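Local coordinates for protein LbaCas13a H328A (C2c2) (Lachnospiraceae bacterium NK4A179, PDB 5WLH) that binds CRISPR guide RNA and, as an RNA-targeting Cas13a nuclease, probably uses it to find and cut complementary RNA with its HEPN domains, at residues A[598-601]-A[602-605]; A[936-939]-A[940-943]; A[1366-1370]-A[1371-1375]. All blocks are in the same frame, centred on the assembly; numbering follows the deposited sequence.

Contact 1 of 3, residues A[598-601]-A[602-605]; sequences VIYS and MRND
Y600 and R603 meet where helix 588-602 runs out, the end of the tyrosine ring and the tip of the arginine converging beside the last turn. R603 CB rests 3.4 Å from Y600 O, the same carbonyl that accepts the backbone bond from R603 N. From there CG leaves anti to the backbone N (chi1 -164°); CG and CD keep farther from the tyrosine ring than the tip does, and a bend at chi3 then brings the guanidinium obliquely to it. NH1 arrives at the ring edge, near the ring plane, 3.9 Å from CE1 of Y600. With ring and guanidinium planes 73° apart this is not a stack. NH1 also forms a salt bridge with D526, while the tyrosine hydroxyl bonds K1202 O.

The backbone closes in short steps: M602 N bonds I599 O at 3.0 Å and R603 N bonds Y600 O at 2.9 Å, two i to i+3 bonds that end the last turn in 3-10 fashion. S601 OG folds back to donate to V598 O at 2.6 Å. Beyond, M602 to D605 make a type II turn, with positive phi at N604 and a weak bond from D605 N to M602 O. That turn brings D605 CB to 3.4 Å from S601 O and its carboxylate to a salt bridge with K905. M602 packs between helices 486-517 and 901-911. The sequence from R603 onward matches the R-X4-H motif of HEPN ribonucleases, so this helix end and turn are consistent with part of a HEPN nuclease site.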
loop_
_atom_site.group_PDB
_atom_site.type_symbol
_atom_site.label_atom_id
_atom_site.label_comp_id
_atom_site.label_asym_id
_atom_site.label_seq_id
_atom_site.Cartn_x
_atom_site.Cartn_y
_atom_site.Cartn_z
ATOM N N VAL A 598 17.077 7.690 -21.709
ATOM C CA VAL A 598 15.630 7.497 -21.732
ATOM C C VAL A 598 15.125 7.206 -20.332
ATOM O O VAL A 598 14.160 7.818 -19.861
ATOM C CB VAL A 598 15.231 6.366 -22.693
ATOM C CG1 VAL A 598 13.715 6.199 -22.637
ATOM C CG2 VAL A 598 15.687 6.682 -24.106
ATOM N N ILE A 599 15.777 6.264 -19.649
ATOM C CA ILE A 599 15.309 5.852 -18.329
ATOM C C ILE A 599 15.409 7.017 -17.364
ATOM O O ILE A 599 14.469 7.308 -16.618
ATOM C CB ILE A 599 16.104 4.635 -17.826
ATOM C CG1 ILE A 599 15.844 3.425 -18.717
ATOM C CG2 ILE A 599 15.755 4.288 -16.343
ATOM C CD1 ILE A 599 16.832 2.289 -18.472
ATOM N N TYR A 600 16.561 7.703 -17.376
ATOM C CA TYR A 600 16.760 8.842 -16.492
ATOM C C TYR A 600 15.680 9.896 -16.702
ATOM O O TYR A 600 15.237 10.530 -15.745
ATOM C CB TYR A 600 18.145 9.457 -16.711
ATOM C CG TYR A 600 18.329 10.692 -15.878
ATOM C CD1 TYR A 600 18.555 10.595 -14.513
ATOM C CD2 TYR A 600 18.220 11.958 -16.448
ATOM C CE1 TYR A 600 18.685 11.722 -13.733
ATOM C CE2 TYR A 600 18.360 13.090 -15.688
ATOM C CZ TYR A 600 18.586 12.969 -14.334
ATOM O OH TYR A 600 18.704 14.098 -13.589
ATOM N N SER A 601 15.250 10.101 -17.949
ATOM C CA SER A 601 14.277 11.147 -18.219
ATOM C C SER A 601 12.942 10.866 -17.553
ATOM O O SER A 601 12.150 11.790 -17.374
ATOM C CB SER A 601 14.079 11.341 -19.723
ATOM O OG SER A 601 13.380 10.269 -20.309
ATOM N N MET A 602 12.694 9.620 -17.158
ATOM C CA MET A 602 11.480 9.299 -16.433
ATOM C C MET A 602 11.643 9.454 -14.927
ATOM O O MET A 602 10.640 9.466 -14.208
ATOM C CB MET A 602 11.029 7.867 -16.758
ATOM C CG MET A 602 9.526 7.681 -16.633
ATOM S SD MET A 602 8.969 6.150 -17.392
ATOM C CE MET A 602 7.288 6.621 -17.769
ATOM N N ARG A 603 12.867 9.559 -14.431
ATOM C CA ARG A 603 13.044 9.725 -12.993
ATOM C C ARG A 603 12.671 11.139 -12.593
ATOM O O ARG A 603 13.099 12.109 -13.228
ATOM C CB ARG A 603 14.479 9.416 -12.572
ATOM C CG ARG A 603 14.599 9.190 -11.062
ATOM C CD ARG A 603 15.806 8.326 -10.755
ATOM N NE ARG A 603 16.988 9.165 -10.728
ATOM C CZ ARG A 603 18.223 8.716 -10.509
ATOM N NH1 ARG A 603 19.237 9.564 -10.497
ATOM N NH2 ARG A 603 18.442 7.431 -10.297
ATOM N N ASN A 604 11.869 11.262 -11.528
ATOM C CA ASN A 604 11.385 12.566 -11.080
ATOM C C ASN A 604 10.661 13.311 -12.196
ATOM O O ASN A 604 10.619 14.540 -12.208
ATOM C CB ASN A 604 12.529 13.420 -10.526
ATOM C CG ASN A 604 13.095 12.860 -9.227
ATOM O OD1 ASN A 604 13.989 12.018 -9.242
ATOM N ND2 ASN A 604 12.590 13.343 -8.108
ATOM N N ASP A 605 10.090 12.578 -13.150
ATOM C CA ASP A 605 9.313 13.170 -14.238
ATOM C C ASP A 605 7.877 13.312 -13.752
ATOM O O ASP A 605 7.136 12.329 -13.684
ATOM C CB ASP A 605 9.385 12.311 -15.499
ATOM C CG ASP A 605 8.785 13.006 -16.722
ATOM O OD1 ASP A 605 8.614 14.246 -16.692
ATOM O OD2 ASP A 605 8.501 12.319 -17.726
#

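Contact 2 of 3, residues A[936-939]-A[940-943]; sequences YRRA and SETG
The guanidinium of R937 and the carboxylate of E941 stand almost at right angles, their planes 81° apart, in a salt bridge of 3.6 Å from R937 NH1 to E941 OE1. One guanidinium face carries R938 CG, offset toward the rim, and a water lies in plane at its edge. That water accepts from R937 NH1 at 2.8 Å and gives E941 OE1 a weak bond, bridging the pair a second time. The two side chains run side by side one helical turn apart; E941 CG sits between its own backbone N and carbonyl carbon (chi1 84°), which turns the carboxylate back over the preceding turn, OE2 coming to 3.7 Å from R938 CG.

Both arginines also bind D934, R937 through NH2 and R938 through NE, and R938 packs on an adenine base of the bound RNA. E941 OE1 accepts from S42 N as well, so replacing E941 by an alanine would probably leave R937 without one of its acidic partners and S42 N without its acceptor.

At the helix end, T942 N bonds R938 O at 3.2 Å, while T942 OG1 lies 3.0 Å from R938 O and 3.1 Å from A939 O and is also hydrogen-bonded with T944 OG1. G943 then takes a positive phi, its N bonding S940 O at 3.0 Å: helix 915-941 terminates in a Schellman motif packed against strand 33-39.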
loop_
_atom_site.group_PDB
_atom_site.type_symbol
_atom_site.label_atom_id
_atom_site.label_comp_id
_atom_site.label_asym_id
_atom_site.label_seq_id
_atom_site.Cartn_x
_atom_site.Cartn_y
_atom_site.Cartn_z
ATOM N N TYR A 936 -14.462 10.430 -11.389
ATOM C CA TYR A 936 -15.276 11.297 -12.224
ATOM C C TYR A 936 -16.718 10.817 -12.240
ATOM O O TYR A 936 -17.652 11.626 -12.256
ATOM C CB TYR A 936 -14.692 11.346 -13.626
ATOM C CG TYR A 936 -13.513 12.295 -13.713
ATOM C CD1 TYR A 936 -13.654 13.641 -13.389
ATOM C CD2 TYR A 936 -12.260 11.842 -14.085
ATOM C CE1 TYR A 936 -12.578 14.507 -13.453
ATOM C CE2 TYR A 936 -11.175 12.709 -14.158
ATOM C CZ TYR A 936 -11.341 14.029 -13.839
ATOM O OH TYR A 936 -10.273 14.889 -13.911
ATOM N N ARG A 937 -16.911 9.498 -12.241
ATOM C CA ARG A 937 -18.256 8.937 -12.187
ATOM C C ARG A 937 -18.995 9.421 -10.946
ATOM O O ARG A 937 -20.152 9.853 -11.021
ATOM C CB ARG A 937 -18.168 7.411 -12.193
ATOM C CG ARG A 937 -19.496 6.691 -12.126
ATOM C CD ARG A 937 -19.253 5.176 -11.995
ATOM N NE ARG A 937 -18.690 4.794 -10.701
ATOM C CZ ARG A 937 -19.369 4.744 -9.558
ATOM N NH1 ARG A 937 -20.662 5.060 -9.526
ATOM N NH2 ARG A 937 -18.754 4.394 -8.435
ATOM N N ARG A 938 -18.336 9.347 -9.786
ATOM C CA ARG A 938 -18.980 9.730 -8.538
ATOM C C ARG A 938 -19.105 11.242 -8.412
ATOM O O ARG A 938 -20.126 11.738 -7.926
ATOM C CB ARG A 938 -18.219 9.120 -7.351
ATOM C CG ARG A 938 -18.422 7.596 -7.243
ATOM C CD ARG A 938 -17.704 7.000 -6.025
ATOM N NE ARG A 938 -16.271 6.821 -6.287
ATOM C CZ ARG A 938 -15.322 7.623 -5.814
ATOM N NH1 ARG A 938 -15.648 8.663 -5.065
ATOM N NH2 ARG A 938 -14.042 7.392 -6.096
ATOM N N ALA A 939 -18.099 11.993 -8.881
ATOM C CA ALA A 939 -18.252 13.444 -8.950
ATOM C C ALA A 939 -19.446 13.807 -9.825
ATOM O O ALA A 939 -20.257 14.664 -9.460
ATOM C CB ALA A 939 -16.977 14.094 -9.492
ATOM N N SER A 940 -19.590 13.121 -10.957
ATOM C CA SER A 940 -20.670 13.435 -11.887
ATOM C C SER A 940 -22.031 13.162 -11.259
ATOM O O SER A 940 -22.924 14.019 -11.297
ATOM C CB SER A 940 -20.484 12.652 -13.189
ATOM O OG SER A 940 -21.608 12.774 -14.054
ATOM N N GLU A 941 -22.188 12.002 -10.614
ATOM C CA GLU A 941 -23.504 11.619 -10.102
ATOM C C GLU A 941 -23.933 12.496 -8.939
ATOM O O GLU A 941 -25.135 12.669 -8.724
ATOM C CB GLU A 941 -23.529 10.142 -9.697
ATOM C CG GLU A 941 -23.007 9.859 -8.295
ATOM C CD GLU A 941 -22.754 8.375 -8.045
ATOM O OE1 GLU A 941 -23.185 7.530 -8.851
ATOM O OE2 GLU A 941 -22.119 8.065 -7.023
ATOM N N THR A 942 -22.978 13.069 -8.197
ATOM C CA THR A 942 -23.262 13.998 -7.114
ATOM C C THR A 942 -23.304 15.444 -7.558
ATOM O O THR A 942 -23.489 16.324 -6.715
ATOM C CB THR A 942 -22.229 13.866 -5.995
ATOM O OG1 THR A 942 -20.937 14.233 -6.484
ATOM C CG2 THR A 942 -22.209 12.458 -5.484
ATOM N N GLY A 943 -23.132 15.695 -8.846
ATOM C CA GLY A 943 -23.179 17.049 -9.362
ATOM C C GLY A 943 -22.053 17.919 -8.869
ATOM O O GLY A 943 -22.226 19.133 -8.720
HETATM O O HOH W 1 -22.609 5.484 -11.460
#

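Contact 3 of 3, residues A[1366-1370]-A[1371-1375]; sequences LLFYP and EKVNM
Apolar contact centres on F1368 and V1373, whose side chains cross at about a right angle. V1373 CG1 lies over one face of the ring, 3.6 Å from the centroid and 19° off the normal, a CH-pi contact. The phenylalanine also packs on strand 1321-1330 and on L1263 of helix 1262-1273.

Polar contact gathers at E1371. Its extended chain, CG anti to the backbone N (chi1 176°), brings OE2 in plane to the edge of the F1368 ring, 3.4 Å from CD1, the carboxylate almost perpendicular to the ring. One water donates both to E1371 OE2 at 2.8 Å and to F1368 O at 2.7 Å, tying the carboxylate to the last helical carbonyl. The same carbonyl receives a weak bond from E1371 N. R1327 offers OE2 only a long, weak ion pair.

Looser packing completes the bend: K1372 NZ approaches the Y1369 ring at its edge, 4.0 Å from CD2, and P1370, after a cis peptide bond, sets CB over a face of that ring. The arrangement is a type VIa (cis-proline) beta turn, F1368 to E1371, leaving helix 1357-1368 and leading to N1374, which N-caps the short helix 1375-1378 through E1377 N.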
loop_
_atom_site.group_PDB
_atom_site.type_symbol
_atom_site.label_atom_id
_atom_site.label_comp_id
_atom_site.label_asym_id
_atom_site.label_seq_id
_atom_site.Cartn_x
_atom_site.Cartn_y
_atom_site.Cartn_z
ATOM N N LEU A 1366 16.808 -15.054 3.174
ATOM C CA LEU A 1366 16.528 -13.813 2.465
ATOM C C LEU A 1366 16.384 -12.652 3.437
ATOM O O LEU A 1366 16.908 -11.555 3.200
ATOM C CB LEU A 1366 15.258 -14.012 1.637
ATOM C CG LEU A 1366 14.539 -12.864 0.950
ATOM C CD1 LEU A 1366 13.816 -13.430 -0.268
ATOM C CD2 LEU A 1366 13.560 -12.237 1.912
ATOM N N LEU A 1367 15.655 -12.864 4.531
ATOM C CA LEU A 1367 15.397 -11.769 5.462
ATOM C C LEU A 1367 16.625 -11.410 6.275
ATOM O O LEU A 1367 16.838 -10.233 6.600
ATOM C CB LEU A 1367 14.257 -12.138 6.400
ATOM C CG LEU A 1367 12.893 -12.212 5.710
ATOM C CD1 LEU A 1367 11.908 -12.885 6.651
ATOM C CD2 LEU A 1367 12.445 -10.800 5.367
ATOM N N PHE A 1368 17.437 -12.406 6.624
ATOM C CA PHE A 1368 18.470 -12.226 7.640
ATOM C C PHE A 1368 19.865 -12.055 7.080
ATOM O O PHE A 1368 20.706 -11.458 7.753
ATOM C CB PHE A 1368 18.504 -13.418 8.603
ATOM C CG PHE A 1368 17.510 -13.320 9.721
ATOM C CD1 PHE A 1368 17.829 -12.640 10.893
ATOM C CD2 PHE A 1368 16.257 -13.886 9.598
ATOM C CE1 PHE A 1368 16.915 -12.548 11.927
ATOM C CE2 PHE A 1368 15.335 -13.795 10.633
ATOM C CZ PHE A 1368 15.656 -13.133 11.790
ATOM N N TYR A 1369 20.152 -12.602 5.903
ATOM C CA TYR A 1369 21.512 -12.555 5.374
ATOM C C TYR A 1369 22.054 -11.120 5.404
ATOM O O TYR A 1369 21.378 -10.200 4.922
ATOM C CB TYR A 1369 21.553 -13.099 3.945
ATOM C CG TYR A 1369 22.973 -13.350 3.505
ATOM C CD1 TYR A 1369 23.752 -12.318 3.006
ATOM C CD2 TYR A 1369 23.554 -14.599 3.665
ATOM C CE1 TYR A 1369 25.066 -12.531 2.648
ATOM C CE2 TYR A 1369 24.870 -14.823 3.303
ATOM C CZ TYR A 1369 25.619 -13.787 2.800
ATOM O OH TYR A 1369 26.932 -14.000 2.431
ATOM N N PRO A 1370 23.294 -10.894 5.889
ATOM C CA PRO A 1370 24.373 -11.826 6.254
ATOM C C PRO A 1370 24.268 -12.478 7.633
ATOM O O PRO A 1370 25.109 -13.326 7.950
ATOM C CB PRO A 1370 25.621 -10.933 6.199
ATOM C CG PRO A 1370 25.149 -9.631 6.612
ATOM C CD PRO A 1370 23.733 -9.498 6.049
ATOM N N GLU A 1371 23.283 -12.095 8.436
ATOM C CA GLU A 1371 23.102 -12.736 9.730
ATOM C C GLU A 1371 22.622 -14.167 9.527
ATOM O O GLU A 1371 21.895 -14.471 8.576
ATOM C CB GLU A 1371 22.117 -11.938 10.591
ATOM C CG GLU A 1371 21.757 -12.556 11.950
ATOM C CD GLU A 1371 20.785 -11.694 12.778
ATOM O OE1 GLU A 1371 20.509 -12.053 13.946
ATOM O OE2 GLU A 1371 20.286 -10.664 12.266
ATOM N N LYS A 1372 23.078 -15.058 10.394
ATOM C CA LYS A 1372 22.648 -16.445 10.376
ATOM C C LYS A 1372 21.887 -16.759 11.647
ATOM O O LYS A 1372 22.222 -16.258 12.723
ATOM C CB LYS A 1372 23.837 -17.397 10.217
ATOM C CG LYS A 1372 24.406 -17.253 8.838
ATOM C CD LYS A 1372 23.532 -18.077 7.883
ATOM C CE LYS A 1372 23.734 -17.702 6.428
ATOM N NZ LYS A 1372 22.522 -17.996 5.574
ATOM N N VAL A 1373 20.835 -17.560 11.512
ATOM C CA VAL A 1373 19.977 -17.855 12.646
ATOM C C VAL A 1373 19.727 -19.353 12.682
ATOM O O VAL A 1373 19.898 -20.067 11.690
ATOM C CB VAL A 1373 18.631 -17.088 12.615
ATOM C CG1 VAL A 1373 18.855 -15.632 12.278
ATOM C CG2 VAL A 1373 17.666 -17.725 11.627
ATOM N N ASN A 1374 19.322 -19.823 13.856
ATOM C CA ASN A 1374 18.989 -21.231 14.045
ATOM C C ASN A 1374 17.624 -21.465 13.411
ATOM O O ASN A 1374 16.585 -21.233 14.033
ATOM C CB ASN A 1374 18.996 -21.586 15.528
ATOM C CG ASN A 1374 18.771 -23.068 15.780
ATOM O OD1 ASN A 1374 18.106 -23.752 15.003
ATOM N ND2 ASN A 1374 19.328 -23.571 16.878
ATOM N N MET A 1375 17.619 -21.949 12.173
ATOM C CA MET A 1375 16.359 -22.061 11.452
ATOM C C MET A 1375 15.526 -23.236 11.923
ATOM O O MET A 1375 14.294 -23.178 11.845
ATOM C CB MET A 1375 16.632 -22.138 9.956
ATOM C CG MET A 1375 17.325 -20.880 9.496
ATOM S SD MET A 1375 17.462 -20.717 7.730
ATOM C CE MET A 1375 18.699 -21.946 7.338
HETATM O O HOH W 2 19.900 -9.671 9.656
#

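The three contacts are separate helix ends, met in series along one chain, and none touches another. Centre to centre, contact 1 lies 34 Å from contact 2 and 36 Å from contact 3, whereas contacts 2 and 3 sit on opposite sides of the chain's centre, 52 Å apart. Helix 486-517 connects the first two: V506 and L513 pack on contact 1, F487 and L491 on contact 2. Contact 2 comes closest to the guide RNA, its nearest atom about 4 Å away, against about 13 Å for contact 3 and about 16 Å for contact 1. The probable HEPN motif of contact 1 is thus set well apart from the RNA-touching arginine of contact 2.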